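Local atomic coordinates of DNA-binding response regulator, merR family (Colwellia psychrerythraea, PDB entry 3CNB), a protein that probably binds DNA as a two-component response regulator, the present chain being its signal receiver domain, which has a CheY-like fold. Residues Asp56-Asp61 against Ala83-Ile88; Ile88-Ala93 against Lys113-Thr118. One frame throughout, in Å; residues are numbered along the deposited sequence.

Interaction 1: residues Asp56-Asp61 against Ala83-Ile88; sequences DVVMLD and ANIIVI
Ile86 N donates to Asp56 O over 2.9 Å at 166° at the hydrogen, the first of four backbone bonds that pass between segments 56-61 and 83-88. Ile86 O accepts Val58 N, Ile88 N turns back to Val58 O, and Leu60 N donates to Ile88 O, so Ile86 and Ile88 each use both N and O toward the neighbouring strand. This alternation, with the strand directions 19° apart, defines parallel pairing; together with helix 69-77 the strands form a beta-alpha-beta unit within the (beta-alpha)5 receiver fold of the CheY type, whose central parallel sheet has five strands. Ile86 can be followed outward on the face that also carries Val57 and Met59. Its CB lies 3.9 Å from Asp56 O; CG1, anti to the carbonyl carbon (chi1 -60°), stays within 4.1 Å of Asp56 O, and the tip CD1 reaches Val57 CG2 at 4.0 Å. Farther along this face, under helix 117-129, Met59 and Ile88 run side by side in one direction, with Met59 SD 4.0 Å from Ile88 CB. Val58, on the opposite face with Val87, sets CG1 3.4 Å from CG2 of Ile85 in the preceding loop, tighter than a usual carbon contact. At the N-terminal end of the pair, a water donates both to Asp56 O and to Asn84 O, the latter at 2.8 Å.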
ATOM      1  N   ASP A  56      -4.548  -8.130  -3.111  1.00 25.34           N
ATOM      2  CA  ASP A  56      -5.871  -7.644  -2.748  1.00 23.57           C
ATOM      3  C   ASP A  56      -5.714  -6.276  -2.129  1.00 25.46           C
ATOM      4  O   ASP A  56      -6.609  -5.459  -2.200  1.00 27.59           O
ATOM      5  CB  ASP A  56      -6.516  -8.609  -1.767  1.00 29.65           C
ATOM      6  CG  ASP A  56      -6.729  -9.976  -2.376  1.00 29.65           C
ATOM      7  OD1 ASP A  56      -7.599 -10.085  -3.266  1.00 30.33           O
ATOM      8  OD2 ASP A  56      -6.010 -10.917  -1.998  1.00 34.41           O
ATOM      9  N   VAL A  57      -4.549  -6.069  -1.513  1.00 26.19           N
ATOM     10  CA  VAL A  57      -4.178  -4.849  -0.822  1.00 21.93           C
ATOM     11  C   VAL A  57      -2.799  -4.399  -1.306  1.00 18.86           C
ATOM     12  O   VAL A  57      -1.881  -5.222  -1.407  1.00 24.72           O
ATOM     13  CB  VAL A  57      -4.128  -5.056   0.738  1.00 22.99           C
ATOM     14  CG1 VAL A  57      -3.720  -3.764   1.445  1.00 21.35           C
ATOM     15  CG2 VAL A  57      -5.489  -5.523   1.282  1.00 16.56           C
ATOM     16  N   VAL A  58      -2.643  -3.117  -1.632  1.00 22.09           N
ATOM     17  CA  VAL A  58      -1.277  -2.563  -1.754  1.00 21.67           C
ATOM     18  C   VAL A  58      -0.981  -1.432  -0.790  1.00 15.30           C
ATOM     19  O   VAL A  58      -1.741  -0.451  -0.672  1.00 19.61           O
ATOM     20  CB  VAL A  58      -0.751  -2.196  -3.226  1.00 21.79           C
ATOM     21  CG1 VAL A  58      -1.453  -2.950  -4.339  1.00 21.78           C
ATOM     22  CG2 VAL A  58      -0.646  -0.685  -3.486  1.00 26.19           C
ATOM     23  N   MET A  59       0.138  -1.599  -0.098  1.00 14.60           N
ATOM     24  CA  MET A  59       0.701  -0.579   0.751  1.00 21.89           C
ATOM     25  C   MET A  59       1.685   0.196  -0.113  1.00 19.53           C
ATOM     26  O   MET A  59       2.694  -0.343  -0.568  1.00 20.91           O
ATOM     27  CB  MET A  59       1.393  -1.213   1.969  1.00 19.21           C
ATOM     28  CG  MET A  59       0.525  -2.250   2.716  1.00 26.32           C
ATOM     29  SD  MET A  59      -0.766  -1.539   3.757  1.00 17.87           S
ATOM     30  CE  MET A  59       0.218  -0.600   4.886  1.00 24.63           C
ATOM     31  N   LEU A  60       1.385   1.467  -0.316  1.00 20.83           N
ATOM     32  CA  LEU A  60       2.088   2.295  -1.278  1.00 22.34           C
ATOM     33  C   LEU A  60       2.874   3.438  -0.622  1.00 20.46           C
ATOM     34  O   LEU A  60       2.292   4.398  -0.102  1.00 22.00           O
ATOM     35  CB  LEU A  60       1.066   2.855  -2.284  1.00 23.15           C
ATOM     36  CG  LEU A  60       1.552   3.798  -3.397  1.00 30.50           C
ATOM     37  CD1 LEU A  60       2.395   3.045  -4.397  1.00 20.45           C
ATOM     38  CD2 LEU A  60       0.395   4.465  -4.086  1.00 17.55           C
ATOM     39  N   ASP A  61       4.199   3.349  -0.654  1.00 20.04           N
ATOM     40  CA  ASP A  61       5.033   4.447  -0.183  1.00 26.66           C
ATOM     41  C   ASP A  61       5.124   5.533  -1.267  1.00 29.35           C
ATOM     42  O   ASP A  61       5.625   5.287  -2.365  1.00 34.83           O
ATOM     43  CB  ASP A  61       6.408   3.911   0.234  1.00 29.62           C
ATOM     44  CG  ASP A  61       7.359   4.997   0.726  1.00 41.65           C
ATOM     45  OD1 ASP A  61       6.923   5.971   1.376  1.00 46.35           O
ATOM     46  OD2 ASP A  61       8.576   4.853   0.479  1.00 62.07           O
ATOM     47  N   ALA A  83      -8.898  -2.185 -10.214  1.00 19.74           N
ATOM     48  CA  ALA A  83      -9.734  -1.161  -9.562  1.00 27.46           C
ATOM     49  C   ALA A  83     -10.186  -1.537  -8.160  1.00 27.07           C
ATOM     50  O   ALA A  83     -10.350  -0.659  -7.315  1.00 31.17           O
ATOM     51  CB  ALA A  83     -10.928  -0.834 -10.408  1.00 22.17           C
ATOM     52  N   ASN A  84     -10.357  -2.833  -7.903  1.00 31.21           N
ATOM     53  CA  ASN A  84     -10.812  -3.318  -6.590  1.00 30.57           C
ATOM     54  C   ASN A  84      -9.743  -3.549  -5.519  1.00 30.82           C
ATOM     55  O   ASN A  84     -10.071  -3.893  -4.368  1.00 20.91           O
ATOM     56  CB  ASN A  84     -11.678  -4.569  -6.765  1.00 37.04           C
ATOM     57  CG  ASN A  84     -13.008  -4.247  -7.399  1.00 41.95           C
ATOM     58  OD1 ASN A  84     -13.683  -3.300  -6.996  1.00 42.76           O
ATOM     59  ND2 ASN A  84     -13.381  -5.010  -8.412  1.00 39.38           N
ATOM     60  N   ILE A  85      -8.476  -3.363  -5.889  1.00 25.15           N
ATOM     61  CA  ILE A  85      -7.365  -3.444  -4.940  1.00 25.62           C
ATOM     62  C   ILE A  85      -7.522  -2.338  -3.889  1.00 23.41           C
ATOM     63  O   ILE A  85      -7.794  -1.182  -4.235  1.00 19.81           O
ATOM     64  CB  ILE A  85      -5.987  -3.297  -5.670  1.00 26.58           C
ATOM     65  CG1 ILE A  85      -5.745  -4.461  -6.636  1.00 28.57           C
ATOM     66  CG2 ILE A  85      -4.844  -3.209  -4.678  1.00 26.11           C
ATOM     67  CD1 ILE A  85      -4.331  -4.463  -7.289  1.00 24.85           C
ATOM     68  N   ILE A  86      -7.387  -2.698  -2.613  1.00 25.73           N
ATOM     69  CA  ILE A  86      -7.429  -1.708  -1.533  1.00 19.12           C
ATOM     70  C   ILE A  86      -6.053  -1.074  -1.420  1.00 18.59           C
ATOM     71  O   ILE A  86      -5.078  -1.753  -1.093  1.00 22.46           O
ATOM     72  CB  ILE A  86      -7.784  -2.339  -0.160  1.00 21.24           C
ATOM     73  CG1 ILE A  86      -9.158  -3.011  -0.188  1.00 17.86           C
ATOM     74  CG2 ILE A  86      -7.674  -1.290   0.985  1.00 20.68           C
ATOM     75  CD1 ILE A  86      -9.216  -4.233   0.763  1.00 19.69           C
ATOM     76  N   VAL A  87      -5.985   0.223  -1.712  1.00 20.91           N
ATOM     77  CA  VAL A  87      -4.740   0.949  -1.699  1.00 21.59           C
ATOM     78  C   VAL A  87      -4.611   1.795  -0.426  1.00 20.81           C
ATOM     79  O   VAL A  87      -5.421   2.682  -0.169  1.00 17.17           O
ATOM     80  CB  VAL A  87      -4.584   1.858  -2.957  1.00 22.23           C
ATOM     81  CG1 VAL A  87      -3.361   2.748  -2.821  1.00 22.11           C
ATOM     82  CG2 VAL A  87      -4.490   1.009  -4.239  1.00 21.23           C
ATOM     83  N   ILE A  88      -3.565   1.523   0.345  1.00 19.99           N
ATOM     84  CA  ILE A  88      -3.255   2.322   1.518  1.00 22.50           C
ATOM     85  C   ILE A  88      -1.936   3.048   1.292  1.00 21.24           C
ATOM     86  O   ILE A  88      -0.883   2.420   1.228  1.00 21.95           O
ATOM     87  CB  ILE A  88      -3.217   1.430   2.799  1.00 23.18           C
ATOM     88  CG1 ILE A  88      -4.609   0.814   3.042  1.00 27.99           C
ATOM     89  CG2 ILE A  88      -2.806   2.239   4.023  1.00 17.10           C
ATOM     90  CD1 ILE A  88      -4.637  -0.255   4.081  1.00 24.92           C
TER
HETATM   91  O   HOH W   1      -9.632  -6.117  -2.745  1.00 29.55           O

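Interaction 2: residues Ile88-Ala93 against Lys113-Thr118; sequences IAMTGA and KPLNFT
The loop that follows strand 109-112, with the lysine characteristic of receiver domains and a cis peptide bond before Pro114, meets the C-terminal end of strand 86-91 at the predicted phosphorylation site. Lys113 reaches along that strand end from its backbone to its amine. Its CB lies 4.0 Å from Gly92 CA, CG passes 3.5 Å from Thr91 O, and the chain, extended beyond CG, brings CE to 4.0 Å from Met90 CB. NZ is thereby delivered to Asp61, the predicted phosphoacceptor, unphosphorylated here, and to Glu15, with salt bridges to both. Leu115 meets Met90 by its tip: with CG anti to the backbone N (chi1 -162°), CD1 crosses to Met90 SD at 4.0 Å, and Phe20 of helix 18-31 touches both side chains. CD2, the other branch of Leu115, rests 3.7 Å above the Phe117 ring, over its centre. The CA atoms come nearest at Gly92 and Lys113, 4.7 Å apart, while Thr91 O and Lys113 N are separated by 2.9 Å; the buried Gly92 N has no polar partner in the model. One water donates to Lys113 O at 2.7 Å and also to Gly92 O, the latter leg being doubtfully short.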
ATOM      1  N   ILE A  88      -3.565   1.523   0.345  1.00 19.99           N
ATOM      2  CA  ILE A  88      -3.255   2.322   1.518  1.00 22.50           C
ATOM      3  C   ILE A  88      -1.936   3.048   1.292  1.00 21.24           C
ATOM      4  O   ILE A  88      -0.883   2.420   1.228  1.00 21.95           O
ATOM      5  CB  ILE A  88      -3.217   1.430   2.799  1.00 23.18           C
ATOM      6  CG1 ILE A  88      -4.609   0.814   3.042  1.00 27.99           C
ATOM      7  CG2 ILE A  88      -2.806   2.239   4.023  1.00 17.10           C
ATOM      8  CD1 ILE A  88      -4.637  -0.255   4.081  1.00 24.92           C
ATOM      9  N   ALA A  89      -1.992   4.373   1.177  1.00 20.88           N
ATOM     10  CA  ALA A  89      -0.775   5.165   1.029  1.00 22.23           C
ATOM     11  C   ALA A  89      -0.010   5.341   2.347  1.00 18.94           C
ATOM     12  O   ALA A  89      -0.595   5.355   3.423  1.00 25.81           O
ATOM     13  CB  ALA A  89      -1.087   6.527   0.414  1.00 19.30           C
ATOM     14  N   MET A  90       1.312   5.474   2.235  1.00 19.19           N
ATOM     15  CA  MET A  90       2.194   5.827   3.346  1.00 22.86           C
ATOM     16  C   MET A  90       3.133   6.926   2.842  1.00 27.19           C
ATOM     17  O   MET A  90       3.508   6.924   1.671  1.00 25.76           O
ATOM     18  CB  MET A  90       3.059   4.635   3.791  1.00 22.15           C
ATOM     19  CG  MET A  90       2.410   3.273   3.755  1.00 26.03           C
ATOM     20  SD  MET A  90       3.546   2.010   4.291  1.00 14.06           S
ATOM     21  CE  MET A  90       4.402   1.616   2.763  1.00 19.84           C
ATOM     22  N   THR A  91       3.515   7.851   3.715  1.00 26.88           N
ATOM     23  CA  THR A  91       4.454   8.929   3.361  1.00 30.30           C
ATOM     24  C   THR A  91       5.165   9.493   4.596  1.00 33.98           C
ATOM     25  O   THR A  91       4.660   9.376   5.704  1.00 35.07           O
ATOM     26  CB  THR A  91       3.789  10.065   2.510  1.00 28.08           C
ATOM     27  OG1 THR A  91       4.808  10.896   1.946  1.00 27.76           O
ATOM     28  CG2 THR A  91       2.808  10.923   3.322  1.00 21.85           C
ATOM     29  N   GLY A  92       6.349  10.071   4.403  1.00 42.44           N
ATOM     30  CA  GLY A  92       7.092  10.716   5.489  1.00 42.53           C
ATOM     31  C   GLY A  92       6.374  11.975   5.927  1.00 53.52           C
ATOM     32  O   GLY A  92       5.548  11.943   6.847  1.00 53.71           O
ATOM     33  N   ALA A  93       6.664  13.083   5.254  1.00 55.47           N
ATOM     34  CA  ALA A  93       5.995  14.342   5.561  1.00 61.68           C
ATOM     35  C   ALA A  93       4.546  14.373   5.036  1.00 62.53           C
ATOM     36  O   ALA A  93       4.312  14.668   3.856  1.00 65.58           O
ATOM     37  CB  ALA A  93       6.813  15.536   5.033  1.00 60.91           C
ATOM     38  N   LYS A 113       4.619   8.900   8.528  1.00 32.80           N
ATOM     39  CA  LYS A 113       5.714   8.163   9.168  1.00 39.23           C
ATOM     40  C   LYS A 113       6.280   8.992  10.323  1.00 39.05           C
ATOM     41  O   LYS A 113       6.383  10.202  10.192  1.00 44.43           O
ATOM     42  CB  LYS A 113       6.786   7.747   8.151  1.00 39.72           C
ATOM     43  CG  LYS A 113       6.294   6.652   7.193  1.00 40.92           C
ATOM     44  CD  LYS A 113       7.372   6.175   6.260  1.00 39.91           C
ATOM     45  CE  LYS A 113       6.765   5.458   5.076  1.00 46.29           C
ATOM     46  NZ  LYS A 113       7.757   5.331   3.967  1.00 51.30           N
ATOM     47  N   PRO A 114       6.594   8.360  11.483  1.00 39.62           N
ATOM     48  CA  PRO A 114       6.580   6.915  11.752  1.00 33.80           C
ATOM     49  C   PRO A 114       5.148   6.430  11.827  1.00 30.48           C
ATOM     50  O   PRO A 114       4.289   7.133  12.343  1.00 31.07           O
ATOM     51  CB  PRO A 114       7.299   6.783  13.103  1.00 36.18           C
ATOM     52  CG  PRO A 114       7.125   8.123  13.772  1.00 41.27           C
ATOM     53  CD  PRO A 114       6.924   9.151  12.690  1.00 34.88           C
ATOM     54  N   LEU A 115       4.905   5.258  11.258  1.00 31.66           N
ATOM     55  CA  LEU A 115       3.568   4.719  11.083  1.00 31.28           C
ATOM     56  C   LEU A 115       2.908   4.364  12.414  1.00 26.19           C
ATOM     57  O   LEU A 115       3.537   3.762  13.266  1.00 28.46           O
ATOM     58  CB  LEU A 115       3.665   3.497  10.179  1.00 32.78           C
ATOM     59  CG  LEU A 115       2.391   3.004   9.513  1.00 42.96           C
ATOM     60  CD1 LEU A 115       2.707   2.587   8.118  1.00 41.49           C
ATOM     61  CD2 LEU A 115       1.788   1.857  10.309  1.00 46.98           C
ATOM     62  N   ASN A 116       1.652   4.762  12.602  1.00 19.04           N
ATOM     63  CA  ASN A 116       0.910   4.354  13.796  1.00 21.73           C
ATOM     64  C   ASN A 116       0.361   2.940  13.574  1.00 21.05           C
ATOM     65  O   ASN A 116      -0.643   2.753  12.892  1.00 20.91           O
ATOM     66  CB  ASN A 116      -0.220   5.337  14.103  1.00 22.65           C
ATOM     67  CG  ASN A 116      -0.847   5.108  15.490  1.00 27.49           C
ATOM     68  OD1 ASN A 116      -0.998   3.984  15.937  1.00 29.72           O
ATOM     69  ND2 ASN A 116      -1.195   6.185  16.166  1.00 28.69           N
ATOM     70  N   PHE A 117       1.046   1.948  14.139  1.00 20.42           N
ATOM     71  CA  PHE A 117       0.678   0.554  13.942  1.00 19.73           C
ATOM     72  C   PHE A 117      -0.622   0.111  14.656  1.00 23.07           C
ATOM     73  O   PHE A 117      -1.266  -0.830  14.225  1.00 24.49           O
ATOM     74  CB  PHE A 117       1.856  -0.352  14.309  1.00 22.27           C
ATOM     75  CG  PHE A 117       2.931  -0.400  13.256  1.00 22.36           C
ATOM     76  CD1 PHE A 117       2.855  -1.314  12.220  1.00 23.94           C
ATOM     77  CD2 PHE A 117       4.018   0.467  13.310  1.00 31.82           C
ATOM     78  CE1 PHE A 117       3.844  -1.374  11.244  1.00 27.77           C
ATOM     79  CE2 PHE A 117       5.016   0.423  12.340  1.00 27.09           C
ATOM     80  CZ  PHE A 117       4.930  -0.499  11.305  1.00 26.97           C
ATOM     81  N   THR A 118      -0.998   0.776  15.744  1.00 18.94           N
ATOM     82  CA  THR A 118      -2.338   0.559  16.343  1.00 18.45           C
ATOM     83  C   THR A 118      -3.477   0.952  15.384  1.00 21.58           C
ATOM     84  O   THR A 118      -4.425   0.188  15.140  1.00 22.69           O
ATOM     85  CB  THR A 118      -2.468   1.362  17.649  1.00 18.69           C
ATOM     86  OG1 THR A 118      -1.496   0.880  18.576  1.00 27.03           O
ATOM     87  CG2 THR A 118      -3.867   1.231  18.279  1.00 24.01           C
TER
HETATM   88  O   HOH W   2       4.451  11.760   9.127  1.00 55.97           O

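Interactions 1 and 2 are consecutive uses of strand 86-91, sharing Ile88, with centres about 14 Å apart. Interaction 1, its centre about 5 Å from that of the chain, is sheet interior: regular backbone bonds and aliphatic contacts on two faces, burying 450 Å². Interaction 2, about 10 Å from the chain centre, lies at the C-terminal ends of the strands, still largely buried, and covers 235 Å²; there, lysine and methionine side-chain contacts take the place of backbone pairing, though each contact has a bridging water. A probable hydrogen bond from Met90 N to Leu60 O (2.8 Å) carries the strand pairing onward, and the Asp61-Lys113 salt bridge is the joint between strand 57-61 and segment 113-118.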